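PDB 5CAG: putative fimbrium anchoring subunit Fim4B from Bacteroides ovatus, which probably serves as the anchoring subunit of a fimbrium, a lipoprotein that would hold the pilus to the bacterial outer membrane. Local coordinates for residues V39-K44 / G67-V72; A160-S165 / L235-T240. All coordinates share one frame; numbering follows the deposited sequence.

Interaction 1: residues V39-K44 / G67-V72; sequences VIFYPK and GRYSVV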
ATOM      1  N   VAL A  39     -14.786  -1.649   9.071  1.00 81.71           N
ATOM      2  CA  VAL A  39     -15.784  -1.918   8.040  1.00 81.17           C
ATOM      3  C   VAL A  39     -16.623  -0.668   7.838  1.00 91.26           C
ATOM      4  O   VAL A  39     -17.189  -0.138   8.806  1.00 95.16           O
ATOM      5  CB  VAL A  39     -16.669  -3.146   8.375  1.00 84.31           C
ATOM      6  CG1 VAL A  39     -17.621  -3.455   7.232  1.00 84.88           C
ATOM      7  CG2 VAL A  39     -15.847  -4.381   8.740  1.00 81.82           C
ATOM      8  N   ILE A  40     -16.687  -0.161   6.602  1.00 87.83           N
ATOM      9  CA  ILE A  40     -17.505   1.030   6.366  1.00 90.36           C
ATOM     10  C   ILE A  40     -18.496   0.735   5.268  1.00 94.80           C
ATOM     11  O   ILE A  40     -18.124   0.228   4.215  1.00 94.22           O
ATOM     12  CB  ILE A  40     -16.733   2.344   6.081  1.00 93.34           C
ATOM     13  CG1 ILE A  40     -15.588   2.567   7.058  1.00 92.09           C
ATOM     14  CG2 ILE A  40     -17.684   3.533   6.107  1.00 98.26           C
ATOM     15  CD1 ILE A  40     -14.540   3.485   6.508  1.00 97.88           C
ATOM     16  N   PHE A  41     -19.749   1.079   5.522  1.00 92.73           N
ATOM     17  CA  PHE A  41     -20.860   0.924   4.611  1.00 94.02           C
ATOM     18  C   PHE A  41     -21.305   2.300   4.118  1.00103.40           C
ATOM     19  O   PHE A  41     -21.899   3.043   4.889  1.00106.93           O
ATOM     20  CB  PHE A  41     -22.003   0.220   5.346  1.00 96.87           C
ATOM     21  CG  PHE A  41     -21.915  -1.283   5.389  1.00 95.61           C
ATOM     22  CD1 PHE A  41     -21.100  -1.921   6.313  1.00 96.05           C
ATOM     23  CD2 PHE A  41     -22.688  -2.063   4.540  1.00 96.46           C
ATOM     24  CE1 PHE A  41     -21.052  -3.314   6.376  1.00 94.69           C
ATOM     25  CE2 PHE A  41     -22.622  -3.452   4.593  1.00 96.64           C
ATOM     26  CZ  PHE A  41     -21.822  -4.066   5.525  1.00 92.83           C
ATOM     27  N   TYR A  42     -20.994   2.667   2.869  1.00100.05           N
ATOM     28  CA  TYR A  42     -21.405   3.968   2.358  1.00103.26           C
ATOM     29  C   TYR A  42     -22.753   3.809   1.648  1.00113.79           C
ATOM     30  O   TYR A  42     -22.855   3.057   0.674  1.00113.11           O
ATOM     31  CB  TYR A  42     -20.349   4.604   1.438  1.00102.78           C
ATOM     32  CG  TYR A  42     -18.996   4.800   2.084  1.00101.71           C
ATOM     33  CD1 TYR A  42     -18.028   3.799   2.039  1.00100.13           C
ATOM     34  CD2 TYR A  42     -18.662   6.001   2.695  1.00103.32           C
ATOM     35  CE1 TYR A  42     -16.775   3.981   2.613  1.00 97.20           C
ATOM     36  CE2 TYR A  42     -17.407   6.195   3.265  1.00101.90           C
ATOM     37  CZ  TYR A  42     -16.467   5.182   3.221  1.00104.62           C
ATOM     38  OH  TYR A  42     -15.236   5.351   3.805  1.00106.45           O
ATOM     39  N   PRO A  43     -23.818   4.469   2.142  1.00115.35           N
ATOM     40  CA  PRO A  43     -25.112   4.338   1.478  1.00118.56           C
ATOM     41  C   PRO A  43     -25.103   5.053   0.134  1.00126.64           C
ATOM     42  O   PRO A  43     -24.509   6.132   0.016  1.00126.89           O
ATOM     43  CB  PRO A  43     -26.071   4.985   2.472  1.00123.69           C
ATOM     44  CG  PRO A  43     -25.251   5.984   3.164  1.00127.72           C
ATOM     45  CD  PRO A  43     -23.891   5.403   3.285  1.00118.86           C
ATOM     46  N   LYS A  44     -25.737   4.435  -0.877  1.00125.46           N
ATOM     47  CA  LYS A  44     -25.853   4.996  -2.220  1.00127.98           C
ATOM     48  C   LYS A  44     -27.102   5.902  -2.315  1.00142.74           C
ATOM     49  O   LYS A  44     -27.037   7.008  -2.872  1.00144.62           O
ATOM     50  CB  LYS A  44     -25.893   3.877  -3.255  1.00127.21           C
ATOM     51  CG  LYS A  44     -24.557   3.179  -3.428  1.00118.39           C
ATOM     52  CD  LYS A  44     -24.641   2.108  -4.497  1.00119.61           C
ATOM     53  CE  LYS A  44     -23.342   1.954  -5.239  1.00125.33           C
ATOM     54  NZ  LYS A  44     -23.538   1.361  -6.588  1.00137.30           N
ATOM     55  N   GLY A  67     -30.738  -1.353   2.581  1.00122.59           N
ATOM     56  CA  GLY A  67     -30.417  -0.388   1.536  1.00122.32           C
ATOM     57  C   GLY A  67     -29.243  -0.791   0.665  1.00122.43           C
ATOM     58  O   GLY A  67     -28.600  -1.820   0.912  1.00119.32           O
ATOM     59  N   ARG A  68     -28.975   0.017  -0.382  1.00119.14           N
ATOM     60  CA  ARG A  68     -27.848  -0.175  -1.301  1.00116.02           C
ATOM     61  C   ARG A  68     -26.639   0.569  -0.756  1.00117.61           C
ATOM     62  O   ARG A  68     -26.738   1.764  -0.439  1.00120.14           O
ATOM     63  CB  ARG A  68     -28.168   0.319  -2.724  1.00118.44           C
ATOM     64  CG  ARG A  68     -29.124  -0.535  -3.561  1.00130.94           C
ATOM     65  CD  ARG A  68     -29.179  -0.077  -5.025  1.00146.01           C
ATOM     66  NE  ARG A  68     -29.253   1.384  -5.169  1.00163.00           N
ATOM     67  CZ  ARG A  68     -28.385   2.127  -5.854  1.00177.63           C
ATOM     68  NH1 ARG A  68     -27.379   1.556  -6.509  1.00156.92           N
ATOM     69  NH2 ARG A  68     -28.524   3.447  -5.901  1.00170.16           N
ATOM     70  N   TYR A  69     -25.505  -0.134  -0.652  1.00109.13           N
ATOM     71  CA  TYR A  69     -24.249   0.406  -0.136  1.00106.59           C
ATOM     72  C   TYR A  69     -23.038   0.105  -0.997  1.00105.90           C
ATOM     73  O   TYR A  69     -23.064  -0.768  -1.864  1.00106.16           O
ATOM     74  CB  TYR A  69     -23.935  -0.208   1.240  1.00107.13           C
ATOM     75  CG  TYR A  69     -24.955   0.055   2.310  1.00113.13           C
ATOM     76  CD1 TYR A  69     -24.885   1.200   3.100  1.00117.02           C
ATOM     77  CD2 TYR A  69     -25.954  -0.870   2.587  1.00115.75           C
ATOM     78  CE1 TYR A  69     -25.826   1.450   4.096  1.00121.21           C
ATOM     79  CE2 TYR A  69     -26.905  -0.630   3.576  1.00120.16           C
ATOM     80  CZ  TYR A  69     -26.829   0.526   4.336  1.00129.74           C
ATOM     81  OH  TYR A  69     -27.749   0.757   5.323  1.00133.59           O
ATOM     82  N   SER A  70     -21.944   0.775  -0.671  1.00 97.85           N
ATOM     83  CA  SER A  70     -20.604   0.528  -1.165  1.00 93.65           C
ATOM     84  C   SER A  70     -19.848   0.112   0.094  1.00 94.92           C
ATOM     85  O   SER A  70     -20.111   0.697   1.145  1.00 96.58           O
ATOM     86  CB  SER A  70     -20.040   1.770  -1.839  1.00 96.02           C
ATOM     87  OG  SER A  70     -20.689   2.036  -3.069  1.00102.30           O
ATOM     88  N   VAL A  71     -19.026  -0.941   0.065  1.00 87.40           N
ATOM     89  CA  VAL A  71     -18.393  -1.378   1.318  1.00 85.72           C
ATOM     90  C   VAL A  71     -16.862  -1.349   1.224  1.00 87.36           C
ATOM     91  O   VAL A  71     -16.307  -1.598   0.144  1.00 87.69           O
ATOM     92  CB  VAL A  71     -18.893  -2.797   1.736  1.00 89.31           C
ATOM     93  CG1 VAL A  71     -18.352  -3.210   3.101  1.00 87.92           C
ATOM     94  CG2 VAL A  71     -20.410  -2.877   1.730  1.00 91.75           C
ATOM     95  N   VAL A  72     -16.191  -1.076   2.363  1.00 80.65           N
ATOM     96  CA  VAL A  72     -14.730  -1.140   2.478  1.00 78.58           C
ATOM     97  C   VAL A  72     -14.366  -1.883   3.768  1.00 85.37           C
ATOM     98  O   VAL A  72     -15.015  -1.695   4.800  1.00 88.04           O
ATOM     99  CB  VAL A  72     -13.933   0.195   2.377  1.00 80.74           C
ATOM    100  CG1 VAL A  72     -14.062   0.842   1.013  1.00 80.79           C
ATOM    101  CG2 VAL A  72     -14.299   1.164   3.484  1.00 82.03           C
TER

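Interaction 2: residues A160-S165 / L235-T240; sequences ATVVGS and LKFIKT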
ATOM      1  N   ALA A 160      29.845   5.730   2.879  1.00 79.85           N
ATOM      2  CA  ALA A 160      29.469   5.793   4.282  1.00 78.79           C
ATOM      3  C   ALA A 160      28.133   5.123   4.441  1.00 80.90           C
ATOM      4  O   ALA A 160      27.996   4.219   5.268  1.00 80.44           O
ATOM      5  CB  ALA A 160      29.394   7.238   4.752  1.00 79.88           C
ATOM      6  N   THR A 161      27.133   5.572   3.640  1.00 76.04           N
ATOM      7  CA  THR A 161      25.784   5.017   3.633  1.00 73.49           C
ATOM      8  C   THR A 161      25.139   5.215   2.279  1.00 77.80           C
ATOM      9  O   THR A 161      25.523   6.137   1.556  1.00 77.69           O
ATOM     10  CB  THR A 161      24.932   5.579   4.770  1.00 72.84           C
ATOM     11  OG1 THR A 161      23.734   4.800   4.855  1.00 80.04           O
ATOM     12  CG2 THR A 161      24.644   7.075   4.639  1.00 59.60           C
ATOM     13  N   VAL A 162      24.185   4.316   1.927  1.00 75.21           N
ATOM     14  CA  VAL A 162      23.418   4.358   0.666  1.00 75.38           C
ATOM     15  C   VAL A 162      21.922   4.517   0.964  1.00 80.43           C
ATOM     16  O   VAL A 162      21.377   3.785   1.813  1.00 82.36           O
ATOM     17  CB  VAL A 162      23.644   3.136  -0.236  1.00 79.27           C
ATOM     18  CG1 VAL A 162      23.196   3.430  -1.651  1.00 79.69           C
ATOM     19  CG2 VAL A 162      25.092   2.704  -0.227  1.00 80.64           C
ATOM     20  N   VAL A 163      21.269   5.458   0.258  1.00 74.16           N
ATOM     21  CA  VAL A 163      19.850   5.743   0.404  1.00 72.91           C
ATOM     22  C   VAL A 163      19.167   5.459  -0.941  1.00 80.76           C
ATOM     23  O   VAL A 163      19.454   6.117  -1.957  1.00 83.83           O
ATOM     24  CB  VAL A 163      19.593   7.187   0.952  1.00 76.80           C
ATOM     25  CG1 VAL A 163      18.177   7.701   0.668  1.00 75.82           C
ATOM     26  CG2 VAL A 163      19.868   7.247   2.445  1.00 76.80           C
ATOM     27  N   GLY A 164      18.274   4.473  -0.934  1.00 75.37           N
ATOM     28  CA  GLY A 164      17.506   4.120  -2.118  1.00 75.10           C
ATOM     29  C   GLY A 164      16.156   4.806  -2.191  1.00 79.72           C
ATOM     30  O   GLY A 164      15.534   5.107  -1.166  1.00 78.96           O
ATOM     31  N   SER A 165      15.690   5.044  -3.409  1.00 77.02           N
ATOM     32  CA  SER A 165      14.387   5.626  -3.704  1.00 77.02           C
ATOM     33  C   SER A 165      13.885   5.023  -4.994  1.00 84.78           C
ATOM     34  O   SER A 165      14.692   4.670  -5.867  1.00 85.68           O
ATOM     35  CB  SER A 165      14.440   7.148  -3.792  1.00 81.25           C
ATOM     36  OG  SER A 165      15.553   7.662  -4.511  1.00 92.71           O
ATOM     37  N   LEU A 235      20.017   5.290  -6.460  1.00 76.78           N
ATOM     38  CA  LEU A 235      20.899   4.922  -5.367  1.00 75.45           C
ATOM     39  C   LEU A 235      21.739   6.142  -5.018  1.00 80.04           C
ATOM     40  O   LEU A 235      22.519   6.626  -5.857  1.00 81.49           O
ATOM     41  CB  LEU A 235      21.765   3.711  -5.747  1.00 76.10           C
ATOM     42  CG  LEU A 235      21.037   2.387  -6.012  1.00 78.76           C
ATOM     43  CD1 LEU A 235      22.023   1.322  -6.478  1.00 79.35           C
ATOM     44  CD2 LEU A 235      20.252   1.904  -4.769  1.00 75.58           C
ATOM     45  N   LYS A 236      21.505   6.702  -3.813  1.00 74.48           N
ATOM     46  CA  LYS A 236      22.208   7.900  -3.355  1.00 74.79           C
ATOM     47  C   LYS A 236      23.376   7.458  -2.490  1.00 80.23           C
ATOM     48  O   LYS A 236      23.157   6.996  -1.373  1.00 81.00           O
ATOM     49  CB  LYS A 236      21.241   8.833  -2.611  1.00 75.06           C
ATOM     50  CG  LYS A 236      21.708  10.263  -2.447  1.00 79.97           C
ATOM     51  CD  LYS A 236      20.516  11.217  -2.412  1.00 88.44           C
ATOM     52  CE  LYS A 236      20.635  12.246  -1.328  1.00 89.12           C
ATOM     53  NZ  LYS A 236      21.342  13.505  -1.750  1.00101.59           N
ATOM     54  N   PHE A 237      24.604   7.484  -3.037  1.00 76.00           N
ATOM     55  CA  PHE A 237      25.756   7.058  -2.259  1.00 74.89           C
ATOM     56  C   PHE A 237      26.317   8.233  -1.523  1.00 78.44           C
ATOM     57  O   PHE A 237      26.745   9.194  -2.165  1.00 81.15           O
ATOM     58  CB  PHE A 237      26.846   6.414  -3.128  1.00 78.21           C
ATOM     59  CG  PHE A 237      26.412   5.194  -3.900  1.00 79.37           C
ATOM     60  CD1 PHE A 237      26.475   3.930  -3.326  1.00 81.36           C
ATOM     61  CD2 PHE A 237      25.969   5.306  -5.215  1.00 81.47           C
ATOM     62  CE1 PHE A 237      26.054   2.802  -4.035  1.00 81.96           C
ATOM     63  CE2 PHE A 237      25.546   4.181  -5.923  1.00 83.91           C
ATOM     64  CZ  PHE A 237      25.587   2.936  -5.329  1.00 81.40           C
ATOM     65  N   ILE A 238      26.299   8.183  -0.178  1.00 71.08           N
ATOM     66  CA  ILE A 238      26.929   9.202   0.655  1.00 70.35           C
ATOM     67  C   ILE A 238      28.359   8.727   0.889  1.00 74.71           C
ATOM     68  O   ILE A 238      28.554   7.666   1.483  1.00 74.01           O
ATOM     69  CB  ILE A 238      26.157   9.440   1.970  1.00 71.41           C
ATOM     70  CG1 ILE A 238      24.667   9.802   1.723  1.00 70.22           C
ATOM     71  CG2 ILE A 238      26.883  10.462   2.836  1.00 71.06           C
ATOM     72  CD1 ILE A 238      24.420  11.096   0.925  1.00 82.33           C
ATOM     73  N   LYS A 239      29.344   9.453   0.360  1.00 72.54           N
ATOM     74  CA  LYS A 239      30.760   9.078   0.468  1.00 74.70           C
ATOM     75  C   LYS A 239      31.327   9.313   1.906  1.00 76.96           C
ATOM     76  O   LYS A 239      30.642   9.892   2.749  1.00 74.49           O
ATOM     77  CB  LYS A 239      31.620   9.818  -0.589  1.00 80.28           C
ATOM     78  CG  LYS A 239      31.346   9.436  -2.050  1.00 92.20           C
ATOM     79  CD  LYS A 239      32.372  10.130  -2.945  1.00101.84           C
ATOM     80  CE  LYS A 239      32.045  10.218  -4.409  1.00100.83           C
ATOM     81  NZ  LYS A 239      32.867  11.291  -5.034  1.00112.68           N
ATOM     82  N   THR A 240      32.582   8.869   2.166  1.00 74.36           N
ATOM     83  CA  THR A 240      33.191   8.994   3.488  1.00 75.23           C
ATOM     84  C   THR A 240      33.491  10.444   3.819  1.00 82.68           C
ATOM     85  O   THR A 240      33.674  10.767   4.996  1.00 84.94           O
ATOM     86  CB  THR A 240      34.434   8.112   3.668  1.00 86.13           C
ATOM     87  OG1 THR A 240      35.496   8.539   2.811  1.00 94.38           O
ATOM     88  CG2 THR A 240      34.142   6.633   3.508  1.00 82.41           C
TER

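Interaction 1: residues V39-K44 / G67-V72
Phe41 turns the edge of its ring onto one face of Tyr69: the planes stand at 90°, the centroids are 5.4 Å apart, and of the Phe41 ring, CD2 approaches Tyr69 CG at 3.8 Å. With CG anti to its carbonyl carbon (chi1 -84°), Phe41 lies alongside Val71, whose CG2 sits over the ring face, 4.0 Å from the Phe41 centroid, as a CH-pi contact. Ile40, Tyr42, Ser70 and Val72 occupy the other side of the sheet, where Val72 CG2 packs against Ile40 CB at 3.7 Å and also meets the edge of Tyr42.

Five backbone hydrogen bonds join the strands as an antiparallel ladder within the transthyretin-like beta fold expected of this FimB/Mfa2-family protein. Ile40 with Val72 and Tyr42 with Ser70 are hydrogen-bonded pairs; Tyr42 and Ser70 exchange two bonds, each of 2.8 Å. At the end, Lys44 N donates almost straight to Arg68 O (2.9 Å, 173° at the hydrogen).

The charged side chains meet at the Lys44 end. The Lys44 chain passes over one face of the Arg68 guanidinium. Lys44 NZ and Arg68 NH1 both salt-bridge Glu124 OE1, so one carboxylate oxygen holds the two charged ends together.

Interaction 2: residues A160-S165 / L235-T240
Val162 and Phe237 face each other as a non-hydrogen-bonded antiparallel pair, their side chains side by side and pointing the same way. Both methyls of Val162 reach the same flank of the ring, CG2 lying 3.6 Å from Phe237 CD1 in an approach that is neither face-on nor edge-on. This fork follows from the valine torsion: at chi1 -162° CG1 is anti to the backbone N, while CG2 stands beside that N. On the other side of the sheet Thr161 CG2 meets Ile238 CB at 3.9 Å, and the first carbons of Val163 and Lys236 adjoin before the lysine chain bends away.

The backbone pairing is regular at one end and distorted at the other. Val163 and Lys236 exchange two bonds, and Lys236 N to Val163 O (2.8 Å) meets its acceptor with the donor tilted 32° from the carbonyl plane. Ile238 N, by contrast, points almost straight down the Thr161 carbonyl, with a C=O...N angle of 177°. Next to it Ile238 O accepts twice, firmly from Ala160 N at 2.7 Å and weakly from Thr161 N at 3.3 Å. Ala160 and Thr161 both face Ile238 and donate to its carbonyl, as in a classic beta bulge, where the chain turns a corner at Ala160.

Strand 187-193 pairs along the other edge of 160-165, with Val191 touching Val162 and Leu235, and Phe149 and Val151 of strand 134-154 pack on Leu235. Ile104, from a loop, covers Val163, Lys236 and Ile238, while strand 244-250 continues the pairing on the edge away from 160-165, where Leu235 bonds Ala247 and Phe237 bonds Gln245.

How the interactions relate
Interactions 1 and 2 lie on opposite sides of the chain's centre, their own centres about 46 Å apart and their nearest atoms about 29 Å apart. Both are antiparallel strand pairs within the same branched, mixed network of strands, but they join different members: 36-43 with 67-75 in the first, 159-167 with 232-239 in the second. Interaction 1, made mostly of buried residues, buries 660 Å², with stacked aromatics and a charged end tied to Glu124. Interaction 2 buries 461 Å² and is partly exposed; its side-chain packing is mainly aliphatic, with one phenylalanine, beside the backbone bonds. The ladder of 39-44 keeps its register throughout, whereas that of 160-165 slips by a bulge at its exposed end.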